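Local atomic coordinates of prophage MuSo2, 43 kDa tail protein (Shewanella oneidensis, PDB entry 3CDD), a protein that probably forms, as a trimer, the central hub of the baseplate in the tail of a Mu-like prophage. Residues A[69-74]-A[173-178]; A[30-35]-A[94-99]; A[61-66]-A[75-80]. All coordinates share one frame; numbering follows the deposited sequence. Where two conformers were deposited one is given.

Interaction 1 of 3, residues A[69-74]-A[173-178]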
ATOM      1  N   GLY A  69      15.111  36.250   0.163  1.00 29.03           N
ATOM      2  CA  GLY A  69      14.676  36.881  -1.073  1.00 29.64           C
ATOM      3  C   GLY A  69      14.963  36.066  -2.330  1.00 30.14           C
ATOM      4  O   GLY A  69      14.575  36.467  -3.427  1.00 29.70           O
ATOM      5  N   GLU A  70      15.649  34.932  -2.184  1.00 30.70           N
ATOM      6  CA  GLU A  70      15.962  34.068  -3.334  1.00 31.70           C
ATOM      7  C   GLU A  70      14.912  32.981  -3.486  1.00 31.62           C
ATOM      8  O   GLU A  70      14.549  32.324  -2.514  1.00 32.34           O
ATOM      9  CB  GLU A  70      17.345  33.432  -3.198  1.00 31.57           C
ATOM     10  CG  GLU A  70      17.767  32.607  -4.406  1.00 32.46           C
ATOM     11  CD  GLU A  70      19.170  32.029  -4.278  1.00 33.00           C
ATOM     12  OE1 GLU A  70      19.857  32.301  -3.267  1.00 33.30           O
ATOM     13  OE2 GLU A  70      19.591  31.296  -5.202  1.00 35.32           O
ATOM     14  N   ARG A  71      14.452  32.784  -4.719  1.00 31.62           N
ATOM     15  CA  ARG A  71      13.397  31.835  -5.029  1.00 30.90           C
ATOM     16  C   ARG A  71      13.851  30.386  -4.844  1.00 30.42           C
ATOM     17  O   ARG A  71      14.904  29.982  -5.332  1.00 30.43           O
ATOM     18  CB  ARG A  71      12.871  32.065  -6.452  1.00 30.86           C
ATOM     19  CG  ARG A  71      11.598  31.297  -6.799  1.00 29.34           C
ATOM     20  CD  ARG A  71      10.384  31.694  -5.907  1.00 30.24           C
ATOM     21  NE  ARG A  71      10.110  33.137  -5.941  1.00 28.65           N
ATOM     22  CZ  ARG A  71       9.552  33.788  -6.970  1.00 31.07           C
ATOM     23  NH1 ARG A  71       9.190  33.129  -8.067  1.00 29.83           N
ATOM     24  NH2 ARG A  71       9.350  35.112  -6.910  1.00 31.39           N
ATOM     25  N   VAL A  72      13.037  29.617  -4.135  1.00 30.45           N
ATOM     26  CA  VAL A  72      13.300  28.194  -3.928  1.00 29.60           C
ATOM     27  C   VAL A  72      12.314  27.373  -4.767  1.00 29.58           C
ATOM     28  O   VAL A  72      12.696  26.390  -5.405  1.00 29.86           O
ATOM     29  CB  VAL A  72      13.224  27.820  -2.423  1.00 29.79           C
ATOM     30  CG1 VAL A  72      13.482  26.313  -2.208  1.00 29.09           C
ATOM     31  CG2 VAL A  72      14.232  28.630  -1.616  1.00 28.12           C
ATOM     32  N   ILE A  73      11.051  27.792  -4.769  1.00 29.42           N
ATOM     33  CA  ILE A  73       9.977  27.056  -5.451  1.00 28.56           C
ATOM     34  C   ILE A  73       8.827  28.000  -5.797  1.00 29.08           C
ATOM     35  O   ILE A  73       8.452  28.885  -5.002  1.00 28.20           O
ATOM     36  CB  ILE A  73       9.467  25.788  -4.641  1.00 29.32           C
ATOM     37  CG1 ILE A  73       8.587  24.875  -5.516  1.00 28.00           C
ATOM     38  CG2 ILE A  73       8.753  26.171  -3.290  1.00 27.76           C
ATOM     39  CD1 ILE A  73       8.264  23.542  -4.863  1.00 28.54           C
ATOM     40  N   THR A  74       8.269  27.790  -6.992  1.00 28.85           N
ATOM     41  CA  THR A  74       7.175  28.596  -7.517  1.00 28.55           C
ATOM     42  C   THR A  74       6.068  27.653  -8.011  1.00 28.89           C
ATOM     43  O   THR A  74       6.278  26.825  -8.918  1.00 28.22           O
ATOM     44  CB  THR A  74       7.659  29.479  -8.690  1.00 28.18           C
ATOM     45  OG1 THR A  74       8.806  30.240  -8.287  1.00 28.55           O
ATOM     46  CG2 THR A  74       6.559  30.421  -9.188  1.00 28.77           C
ATOM     47  N   ASP A 173      12.684  24.527 -13.046  1.00 28.35           N
ATOM     48  CA  ASP A 173      13.643  25.380 -12.340  1.00 28.51           C
ATOM     49  C   ASP A 173      12.958  25.998 -11.133  1.00 27.86           C
ATOM     50  O   ASP A 173      11.791  25.701 -10.888  1.00 28.90           O
ATOM     51  CB  ASP A 173      14.253  26.420 -13.294  1.00 28.12           C
ATOM     52  CG  ASP A 173      13.213  27.374 -13.882  1.00 29.50           C
ATOM     53  OD1 ASP A 173      12.105  27.519 -13.306  1.00 29.35           O
ATOM     54  OD2 ASP A 173      13.517  28.001 -14.917  1.00 30.67           O
ATOM     55  N   THR A 174      13.653  26.846 -10.373  1.00 27.81           N
ATOM     56  CA  THR A 174      13.060  27.426  -9.165  1.00 27.40           C
ATOM     57  C   THR A 174      11.860  28.329  -9.470  1.00 27.40           C
ATOM     58  O   THR A 174      11.066  28.632  -8.581  1.00 26.70           O
ATOM     59  CB  THR A 174      14.072  28.200  -8.295  1.00 27.25           C
ATOM     60  OG1 THR A 174      14.532  29.361  -9.003  1.00 27.83           O
ATOM     61  CG2 THR A 174      15.241  27.310  -7.889  1.00 26.41           C
ATOM     62  N   PHE A 175      11.737  28.750 -10.725  1.00 27.74           N
ATOM     63  CA  PHE A 175      10.637  29.623 -11.141  1.00 27.95           C
ATOM     64  C   PHE A 175       9.450  28.835 -11.725  1.00 28.13           C
ATOM     65  O   PHE A 175       8.469  29.410 -12.179  1.00 28.10           O
ATOM     66  CB  PHE A 175      11.157  30.741 -12.056  1.00 28.17           C
ATOM     67  CG  PHE A 175      11.979  31.780 -11.312  1.00 29.57           C
ATOM     68  CD1 PHE A 175      13.363  31.634 -11.172  1.00 30.47           C
ATOM     69  CD2 PHE A 175      11.365  32.879 -10.719  1.00 28.95           C
ATOM     70  CE1 PHE A 175      14.121  32.574 -10.462  1.00 29.25           C
ATOM     71  CE2 PHE A 175      12.121  33.829 -10.024  1.00 30.09           C
ATOM     72  CZ  PHE A 175      13.497  33.672  -9.894  1.00 29.22           C
ATOM     73  N   GLY A 176       9.531  27.506 -11.659  1.00 28.33           N
ATOM     74  CA  GLY A 176       8.437  26.649 -12.111  1.00 28.32           C
ATOM     75  C   GLY A 176       8.296  26.627 -13.620  1.00 28.28           C
ATOM     76  O   GLY A 176       7.207  26.345 -14.147  1.00 28.26           O
ATOM     77  N   ASN A 177       9.386  26.957 -14.311  1.00 27.71           N
ATOM     78  CA  ASN A 177       9.452  26.820 -15.771  1.00 28.29           C
ATOM     79  C   ASN A 177       9.763  25.376 -16.073  1.00 27.53           C
ATOM     80  O   ASN A 177      10.486  24.766 -15.318  1.00 28.70           O
ATOM     81  CB  ASN A 177      10.589  27.667 -16.346  1.00 27.88           C
ATOM     82  CG  ASN A 177      10.399  29.166 -16.122  1.00 30.41           C
ATOM     83  OD1 ASN A 177       9.293  29.702 -16.276  1.00 31.61           O
ATOM     84  ND2 ASN A 177      11.500  29.861 -15.803  1.00 29.65           N
ATOM     85  N   LEU A 178       9.263  24.845 -17.186  1.00 27.35           N
ATOM     86  CA  LEU A 178       9.715  23.538 -17.703  1.00 27.37           C
ATOM     87  C   LEU A 178      11.140  23.601 -18.276  1.00 27.19           C
ATOM     88  O   LEU A 178      11.440  24.459 -19.116  1.00 26.26           O
ATOM     89  CB  LEU A 178       8.755  23.022 -18.772  1.00 26.97           C
ATOM     90  CG  LEU A 178       9.061  21.624 -19.316  1.00 27.99           C
ATOM     91  CD1 LEU A 178       8.794  20.562 -18.252  1.00 26.80           C
ATOM     92  CD2 LEU A 178       8.261  21.340 -20.565  1.00 27.67           C
TER
HETATM   93  O   HOH W   1      16.258  30.778  -7.587  1.00 36.82           O
HETATM   94  O   HOH W   2       9.951  25.337  -8.708  1.00 25.44           O

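Interaction 2 of 3, residues A[30-35]-A[94-99]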
ATOM      1  N   ALA A  30      11.030  13.417 -10.329  1.00 38.19           N
ATOM      2  CA  ALA A  30       9.642  13.535  -9.950  1.00 36.74           C
ATOM      3  C   ALA A  30       9.178  14.945 -10.308  1.00 35.19           C
ATOM      4  O   ALA A  30       9.460  15.902  -9.558  1.00 34.35           O
ATOM      5  CB  ALA A  30       9.479  13.261  -8.456  1.00 37.44           C
HETATM    6  N   MSE A  31       8.499  15.064 -11.460  1.00 32.93           N
HETATM    7  CA  MSE A  31       8.098  16.374 -12.007  1.00 32.18           C
HETATM    8  C   MSE A  31       7.315  17.199 -10.994  1.00 32.03           C
HETATM    9  O   MSE A  31       6.329  16.711 -10.453  1.00 32.10           O
HETATM   10  CB  MSE A  31       7.282  16.228 -13.297  1.00 31.55           C
HETATM   11  CG  MSE A  31       6.905  17.592 -13.990  1.00 31.53           C
HETATM   12 SE   MSE A  31       8.414  18.751 -14.460  0.50 24.10          SE
HETATM   13  CE  MSE A  31       9.242  17.502 -15.694  1.00 25.35           C
ATOM     14  N   SER A  32       7.799  18.420 -10.728  1.00 31.32           N
ATOM     15  CA  SER A  32       7.117  19.443  -9.914  1.00 30.79           C
ATOM     16  C   SER A  32       7.467  19.470  -8.413  1.00 30.46           C
ATOM     17  O   SER A  32       7.054  20.394  -7.686  1.00 31.19           O
ATOM     18  CB  SER A  32       5.594  19.476 -10.164  1.00 30.79           C
ATOM     19  OG  SER A  32       4.860  18.582  -9.332  1.00 30.13           O
ATOM     20  N   GLY A  33       8.232  18.479  -7.963  1.00 29.47           N
ATOM     21  CA  GLY A  33       8.699  18.398  -6.580  1.00 28.57           C
ATOM     22  C   GLY A  33       7.581  18.634  -5.586  1.00 28.33           C
ATOM     23  O   GLY A  33       6.471  18.147  -5.776  1.00 27.48           O
ATOM     24  N   ALA A  34       7.848  19.392  -4.528  1.00 27.66           N
ATOM     25  CA  ALA A  34       6.854  19.492  -3.456  1.00 27.18           C
ATOM     26  C   ALA A  34       7.234  20.538  -2.460  1.00 27.48           C
ATOM     27  O   ALA A  34       8.407  20.763  -2.221  1.00 27.30           O
ATOM     28  CB  ALA A  34       6.702  18.105  -2.735  1.00 27.31           C
ATOM     29  N   PHE A  35       6.234  21.178  -1.864  1.00 27.92           N
ATOM     30  CA  PHE A  35       6.452  21.934  -0.641  1.00 28.46           C
ATOM     31  C   PHE A  35       5.399  21.582   0.411  1.00 29.15           C
ATOM     32  O   PHE A  35       4.277  21.232   0.078  1.00 28.65           O
ATOM     33  CB  PHE A  35       6.535  23.461  -0.893  1.00 28.02           C
ATOM     34  CG  PHE A  35       5.253  24.094  -1.383  1.00 27.04           C
ATOM     35  CD1 PHE A  35       4.316  24.603  -0.472  1.00 27.16           C
ATOM     36  CD2 PHE A  35       5.004  24.231  -2.743  1.00 25.91           C
ATOM     37  CE1 PHE A  35       3.149  25.201  -0.892  1.00 27.27           C
ATOM     38  CE2 PHE A  35       3.810  24.846  -3.187  1.00 27.46           C
ATOM     39  CZ  PHE A  35       2.887  25.314  -2.264  1.00 26.75           C
ATOM     40  N   SER A  94       0.210  22.435   1.547  1.00 28.17           N
ATOM     41  CA  SER A  94       1.040  21.565   0.722  0.50 28.14           C
ATOM     42  C   SER A  94       0.801  21.952  -0.730  1.00 27.83           C
ATOM     43  O   SER A  94      -0.231  22.547  -1.043  1.00 27.29           O
ATOM     44  CB  SER A  94       0.629  20.113   0.936  0.50 28.40           C
ATOM     45  OG  SER A  94       1.618  19.220   0.469  0.50 29.90           O
ATOM     46  N   GLY A  95       1.732  21.597  -1.603  1.00 27.81           N
ATOM     47  CA  GLY A  95       1.583  21.847  -3.032  1.00 27.83           C
ATOM     48  C   GLY A  95       2.805  21.402  -3.809  1.00 27.79           C
ATOM     49  O   GLY A  95       3.672  20.679  -3.313  1.00 26.89           O
ATOM     50  N   ARG A  96       2.880  21.892  -5.028  1.00 28.16           N
ATOM     51  CA  ARG A  96       3.884  21.469  -6.002  1.00 27.64           C
ATOM     52  C   ARG A  96       4.222  22.730  -6.809  1.00 28.14           C
ATOM     53  O   ARG A  96       3.500  23.732  -6.733  1.00 27.85           O
ATOM     54  CB  ARG A  96       3.270  20.397  -6.904  1.00 27.13           C
ATOM     55  CG  ARG A  96       3.084  19.028  -6.233  1.00 27.38           C
ATOM     56  CD  ARG A  96       2.211  18.062  -7.035  1.00 26.47           C
ATOM     57  NE  ARG A  96       0.827  18.541  -7.154  1.00 25.92           N
ATOM     58  CZ  ARG A  96      -0.032  18.093  -8.062  1.00 25.29           C
ATOM     59  NH1 ARG A  96       0.342  17.135  -8.912  1.00 25.94           N
ATOM     60  NH2 ARG A  96      -1.255  18.603  -8.133  1.00 22.90           N
ATOM     61  N   ASP A  97       5.303  22.685  -7.583  1.00 28.29           N
ATOM     62  CA  ASP A  97       5.627  23.803  -8.461  1.00 28.56           C
ATOM     63  C   ASP A  97       4.662  23.849  -9.667  1.00 28.15           C
ATOM     64  O   ASP A  97       3.873  22.927  -9.853  1.00 28.89           O
ATOM     65  CB  ASP A  97       7.148  23.841  -8.788  1.00 28.49           C
ATOM     66  CG  ASP A  97       7.538  23.112 -10.069  1.00 30.30           C
ATOM     67  OD1 ASP A  97       6.675  22.594 -10.833  1.00 25.98           O
ATOM     68  OD2 ASP A  97       8.769  23.097 -10.313  1.00 30.56           O
ATOM     69  N   LYS A  98       4.699  24.935 -10.442  1.00 27.39           N
ATOM     70  CA  LYS A  98       3.760  25.171 -11.562  1.00 26.91           C
ATOM     71  C   LYS A  98       3.584  24.004 -12.533  1.00 26.24           C
ATOM     72  O   LYS A  98       2.483  23.795 -13.059  1.00 26.02           O
ATOM     73  CB  LYS A  98       4.185  26.409 -12.371  1.00 26.78           C
ATOM     74  CG  LYS A  98       3.945  27.738 -11.680  1.00 26.76           C
ATOM     75  CD  LYS A  98       4.507  28.907 -12.499  1.00 27.24           C
ATOM     76  CE  LYS A  98       3.840  28.975 -13.858  1.00 29.81           C
ATOM     77  NZ  LYS A  98       4.004  30.319 -14.508  1.00 33.26           N
ATOM     78  N   THR A  99       4.661  23.251 -12.775  1.00 25.92           N
ATOM     79  CA  THR A  99       4.619  22.137 -13.741  1.00 25.87           C
ATOM     80  C   THR A  99       3.642  21.029 -13.328  1.00 26.61           C
ATOM     81  O   THR A  99       3.354  20.129 -14.113  1.00 25.70           O
ATOM     82  CB  THR A  99       6.012  21.543 -14.035  1.00 26.31           C
ATOM     83  OG1 THR A  99       6.600  21.049 -12.823  1.00 26.37           O
ATOM     84  CG2 THR A  99       6.939  22.590 -14.680  1.00 26.43           C
TER

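Interaction 3 of 3, residues A[61-66]-A[75-80]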
ATOM      1  N   GLN A  61      -4.324  28.686  -4.609  1.00 33.84           N
ATOM      2  CA  GLN A  61      -3.596  29.961  -4.687  1.00 34.93           C
ATOM      3  C   GLN A  61      -2.194  29.831  -5.291  1.00 34.40           C
ATOM      4  O   GLN A  61      -1.475  28.917  -4.935  1.00 33.87           O
ATOM      5  CB  GLN A  61      -3.444  30.508  -3.267  1.00 35.53           C
ATOM      6  CG  GLN A  61      -3.402  32.006  -3.169  1.00 40.20           C
ATOM      7  CD  GLN A  61      -4.721  32.637  -3.545  1.00 44.80           C
ATOM      8  OE1 GLN A  61      -4.809  33.426  -4.490  1.00 45.53           O
ATOM      9  NE2 GLN A  61      -5.768  32.274  -2.813  1.00 48.76           N
ATOM     10  N   ALA A  62      -1.806  30.751  -6.173  1.00 34.68           N
ATOM     11  CA  ALA A  62      -0.403  30.876  -6.597  1.00 35.32           C
ATOM     12  C   ALA A  62       0.477  31.231  -5.404  1.00 36.14           C
ATOM     13  O   ALA A  62       0.082  32.008  -4.532  1.00 35.79           O
ATOM     14  CB  ALA A  62      -0.237  31.907  -7.699  1.00 35.42           C
ATOM     15  N   CYS A  63       1.692  30.696  -5.422  1.00 37.45           N
ATOM     16  CA  CYS A  63       2.492  30.517  -4.237  1.00 37.09           C
ATOM     17  C   CYS A  63       3.993  30.603  -4.576  1.00 35.76           C
ATOM     18  O   CYS A  63       4.433  30.048  -5.589  1.00 34.88           O
ATOM     19  CB  CYS A  63       2.189  29.105  -3.724  1.00 37.22           C
ATOM     20  SG  CYS A  63       2.699  28.873  -2.105  1.00 43.29           S
ATOM     21  N   THR A  64       4.775  31.279  -3.731  1.00 34.22           N
ATOM     22  CA  THR A  64       6.251  31.212  -3.815  1.00 32.52           C
ATOM     23  C   THR A  64       6.894  31.017  -2.450  1.00 31.72           C
ATOM     24  O   THR A  64       6.403  31.526  -1.433  1.00 31.45           O
ATOM     25  CB  THR A  64       6.899  32.455  -4.496  1.00 32.58           C
ATOM     26  OG1 THR A  64       6.743  33.616  -3.664  1.00 32.79           O
ATOM     27  CG2 THR A  64       6.296  32.719  -5.879  1.00 32.59           C
ATOM     28  N   VAL A  65       7.991  30.268  -2.419  1.00 30.55           N
ATOM     29  CA  VAL A  65       8.808  30.200  -1.222  1.00 29.06           C
ATOM     30  C   VAL A  65      10.184  30.740  -1.550  1.00 29.75           C
ATOM     31  O   VAL A  65      10.807  30.305  -2.526  1.00 29.33           O
ATOM     32  CB  VAL A  65       8.896  28.798  -0.609  1.00 30.00           C
ATOM     33  CG1 VAL A  65       9.792  28.837   0.640  1.00 29.17           C
ATOM     34  CG2 VAL A  65       7.453  28.244  -0.271  1.00 25.40           C
ATOM     35  N   ASP A  66      10.619  31.706  -0.731  1.00 29.34           N
ATOM     36  CA  ASP A  66      11.931  32.363  -0.838  1.00 30.07           C
ATOM     37  C   ASP A  66      12.769  32.205   0.451  1.00 29.64           C
ATOM     38  O   ASP A  66      12.231  32.167   1.572  1.00 29.15           O
ATOM     39  CB  ASP A  66      11.748  33.858  -1.125  1.00 30.45           C
ATOM     40  CG  ASP A  66      11.034  34.134  -2.449  1.00 33.16           C
ATOM     41  OD1 ASP A  66      11.192  33.374  -3.418  1.00 34.95           O
ATOM     42  OD2 ASP A  66      10.305  35.140  -2.517  1.00 38.29           O
ATOM     43  N   GLY A  75       4.887  27.781  -7.418  1.00 29.17           N
ATOM     44  CA  GLY A  75       3.765  26.926  -7.816  1.00 29.70           C
ATOM     45  C   GLY A  75       2.428  27.349  -7.256  1.00 29.94           C
ATOM     46  O   GLY A  75       2.110  28.537  -7.223  1.00 29.94           O
ATOM     47  N   TYR A  76       1.651  26.357  -6.831  1.00 30.26           N
ATOM     48  CA  TYR A  76       0.299  26.557  -6.340  1.00 30.89           C
ATOM     49  C   TYR A  76       0.049  25.717  -5.103  1.00 30.92           C
ATOM     50  O   TYR A  76       0.609  24.646  -4.949  1.00 30.41           O
ATOM     51  CB  TYR A  76      -0.722  26.139  -7.401  1.00 31.52           C
ATOM     52  CG  TYR A  76      -0.533  26.820  -8.719  1.00 31.23           C
ATOM     53  CD1 TYR A  76      -1.083  28.079  -8.956  1.00 32.62           C
ATOM     54  CD2 TYR A  76       0.197  26.207  -9.733  1.00 32.19           C
ATOM     55  CE1 TYR A  76      -0.900  28.723 -10.181  1.00 33.24           C
ATOM     56  CE2 TYR A  76       0.371  26.833 -10.965  1.00 33.21           C
ATOM     57  CZ  TYR A  76      -0.176  28.087 -11.177  1.00 32.30           C
ATOM     58  OH  TYR A  76       0.009  28.707 -12.392  1.00 33.45           O
ATOM     59  N   VAL A  77      -0.823  26.215  -4.233  1.00 30.58           N
ATOM     60  CA  VAL A  77      -1.279  25.461  -3.090  1.00 29.64           C
ATOM     61  C   VAL A  77      -2.197  24.374  -3.584  1.00 29.25           C
ATOM     62  O   VAL A  77      -3.183  24.651  -4.277  1.00 28.74           O
ATOM     63  CB  VAL A  77      -2.040  26.366  -2.086  1.00 30.05           C
ATOM     64  CG1 VAL A  77      -2.641  25.533  -0.964  1.00 29.20           C
ATOM     65  CG2 VAL A  77      -1.094  27.415  -1.522  1.00 29.27           C
ATOM     66  N   ASP A  78      -1.852  23.131  -3.257  1.00 28.53           N
ATOM     67  CA  ASP A  78      -2.736  22.004  -3.536  1.00 28.23           C
ATOM     68  C   ASP A  78      -3.753  21.886  -2.428  1.00 27.93           C
ATOM     69  O   ASP A  78      -4.955  21.830  -2.698  1.00 28.13           O
ATOM     70  CB  ASP A  78      -1.945  20.700  -3.601  1.00 28.92           C
ATOM     71  CG  ASP A  78      -1.288  20.482  -4.933  1.00 31.13           C
ATOM     72  OD1 ASP A  78      -1.911  20.805  -5.970  1.00 32.16           O
ATOM     73  OD2 ASP A  78      -0.155  19.949  -4.939  1.00 34.15           O
ATOM     74  N   ASP A  79      -3.250  21.860  -1.186  1.00 26.86           N
ATOM     75  CA  ASP A  79      -4.032  21.557   0.007  1.00 27.52           C
ATOM     76  C   ASP A  79      -3.884  22.624   1.095  1.00 27.00           C
ATOM     77  O   ASP A  79      -2.775  23.054   1.424  1.00 26.36           O
ATOM     78  CB  ASP A  79      -3.635  20.180   0.598  1.00 27.74           C
ATOM     79  CG  ASP A  79      -3.972  19.000  -0.332  1.00 31.62           C
ATOM     80  OD1 ASP A  79      -3.856  19.142  -1.561  1.00 30.07           O
ATOM     81  OD2 ASP A  79      -4.384  17.912   0.164  1.00 38.05           O
ATOM     82  N   TRP A  80      -5.022  23.034   1.635  1.00 26.43           N
ATOM     83  CA  TRP A  80      -5.116  23.814   2.847  1.00 26.48           C
ATOM     84  C   TRP A  80      -5.540  22.843   3.961  1.00 26.18           C
ATOM     85  O   TRP A  80      -6.528  22.128   3.826  1.00 26.20           O
ATOM     86  CB  TRP A  80      -6.157  24.926   2.629  1.00 26.94           C
ATOM     87  CG  TRP A  80      -6.674  25.582   3.871  1.00 26.76           C
ATOM     88  CD1 TRP A  80      -7.957  25.565   4.318  1.00 27.61           C
ATOM     89  CD2 TRP A  80      -5.914  26.328   4.843  1.00 27.20           C
ATOM     90  NE1 TRP A  80      -8.052  26.267   5.502  1.00 28.60           N
ATOM     91  CE2 TRP A  80      -6.813  26.745   5.843  1.00 27.75           C
ATOM     92  CE3 TRP A  80      -4.558  26.680   4.962  1.00 28.48           C
ATOM     93  CZ2 TRP A  80      -6.410  27.521   6.951  1.00 27.78           C
ATOM     94  CZ3 TRP A  80      -4.157  27.464   6.066  1.00 28.06           C
ATOM     95  CH2 TRP A  80      -5.081  27.866   7.036  1.00 27.03           C
TER

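Interaction 1 of 3, residues A[69-74]-A[173-178]
A type I beta turn, Asp173 to Gly176, linking strands 169-172 and 178-181, lies against the start of strand 70-84, where Arg71 and Thr74 receive Thr174 and Phe175 at the corner of the turn. The polar centre is Thr74 OG1. Thr74 OG1 donates to Thr174 O at 2.8 Å, in the carbonyl plane and on a lone pair, and the same hydroxyl oxygen accepts from Arg71 NH1 at 2.9 Å, nearly in the guanidinium plane. A relay from guanidinium to hydroxyl to turn carbonyl results, which fixes the rotation of the threonine; with chi1 at -53°, OG1 stands beside the backbone N and CG2 is left to approach Phe175 O.

Arg71 bends at chi2 and chi3, which brings its guanidinium round to Thr74 OG1. Its CB sits above one face of the Phe175 ring, 4.2 Å from the ring centroid and offset toward the rim, a CH-pi contact. Further along, Arg71 NH1 comes 3.4 Å from Phe175 CD2, yet the guanidinium and ring planes are inclined by 58°, so the two groups do not stack flat. On the other flank of the turn Thr174 CG2 packs at 3.7 Å from Val72 O, and a water joins Arg71 O to Thr174 OG1. Just past the turn, Asn177 N donates to Asp173 OD1 at 3.0 Å, and its ND2 to Asp173 OD2 on the syn lone pair, closing the loop.

Asp66, on the neighbouring strand 62-67, forms a salt bridge with Arg71 NE, a second polar anchor for the guanidinium. Val72 and Ile73 make a classic beta bulge opposite Val65, their side chains directed away from the turn and packed on Ile24 of strand 21-27, while Thr174 touches Arg26 of that same strand.

Interaction 2 of 3, residues A[30-35]-A[94-99]
Asp97 OD1 is gripped twice by Thr99 and lies against Ser32 across the contact, 3.4 Å from Ser32 CB. Thr99 OG1 reaches Asp97 OD1 at 2.5 Å on the syn lone pair, and Thr99 N meets it from above the carboxylate plane, a capping bond ahead of helix 100-104. Asp97 N donates to Ser32 O at 2.9 Å, almost straight (175°), which ties the type II turn Ala30-Gly33 to the end of strand 88-97.

The selenium of Met31, a selenomethionine, rests 3.4 Å from Thr99 OG1, the two side chains crossing at about a right angle. Ser32 OG bonds Met31 O and lies beside the aliphatic part of Arg96, whose guanidinium goes on to Asp78 and Asp104. Phe35 and Gly95 form an antiparallel hydrogen-bonded pair. With chi1 at 66°, the Phe35 ring folds back over the facing strand, and Gly95 CA approaches one ring face 4.0 Å from the centroid; Gly95 N stands over the centre of that face, so the ring packs directly on the backbone of the facing strand.

Since Asp97 OD2 also bonds Ser172 OG, both oxygens of this buried carboxylate have partners, which would probably favour its ionised form.

Interaction 3 of 3, residues A[61-66]-A[75-80]
Tyr76 and Ala62 face each other on one side of the antiparallel ladder, and Cys63 turns its side chain to the other. In the non-hydrogen-bonded pair Ala62-Tyr76 the alpha carbons are 4.4 Å apart, and the tyrosine ring stands beside the small residue, its CD1-CE1 side turned to it: Tyr76 CE1 is 4.1 Å from Ala62 CB, and CD1 lies 3.7 Å from Ala62 CA. The ring meets this backbone obliquely, while Gln61 O lies at its edge, near its plane. Tyr76 holds CG beside its own backbone N, with chi1 at -55°, and this keeps the ring alongside the 61-62 peptide.

On the opposite face Cys63 SG, placed anti to the backbone N (chi1 -164°), meets the CG2 branch of Val77 at 4.1 Å. That methyl also packs against Gln61 O. Cys63 CB rests 3.5 Å from Gly75 O, close beside the backbone of its glycine partner.

Three backbone bonds hold the strands together. Cys63 and Gly75 form a hydrogen-bonded pair, linked in both directions, with Gly75 N to Cys63 O at 2.9 Å; the next bond runs from Val77 N to Gln61 O, also at 2.9 Å. The axes of the short segments 62-66 and 75-80 run 110° apart, far from a flat antiparallel pair, so the paired part is brief. Asp78 and Asp79 form a classic beta bulge opposite Ser94, and Asp79 makes salt bridges to Arg204 and Arg208 of the second subunit. Asp79 and Trp80 also pair with a strand of that subunit.

This is a strongly twisted beta hairpin of strands 62-67 and 70-84, within the N-terminal region assigned to the phage-barrel clan, and its second strand carries the sheet into the neighbouring subunit.

In the fold
From the N terminus, 30-35 comes first and meets 94-99, so interaction 2 closes a loop of 58 intervening residues rich in strand. Interaction 3 is nested inside it, closing the short hairpin between 61-66 and 75-80. Interaction 1 starts within that hairpin, at 69-74, and ends at 173-178, thereby crossing both of the others. Strand 70-84 serves interactions 1 and 3 and neighbours strand 88-97 of interaction 2; the backbone of Thr74 and Lys98, and the packing of Phe35 on Cys63, join the contacts directly. Interactions 2 and 3 tie strands of the N-terminal region together, and interaction 1 connects that region to the one related to the second domain of gp44.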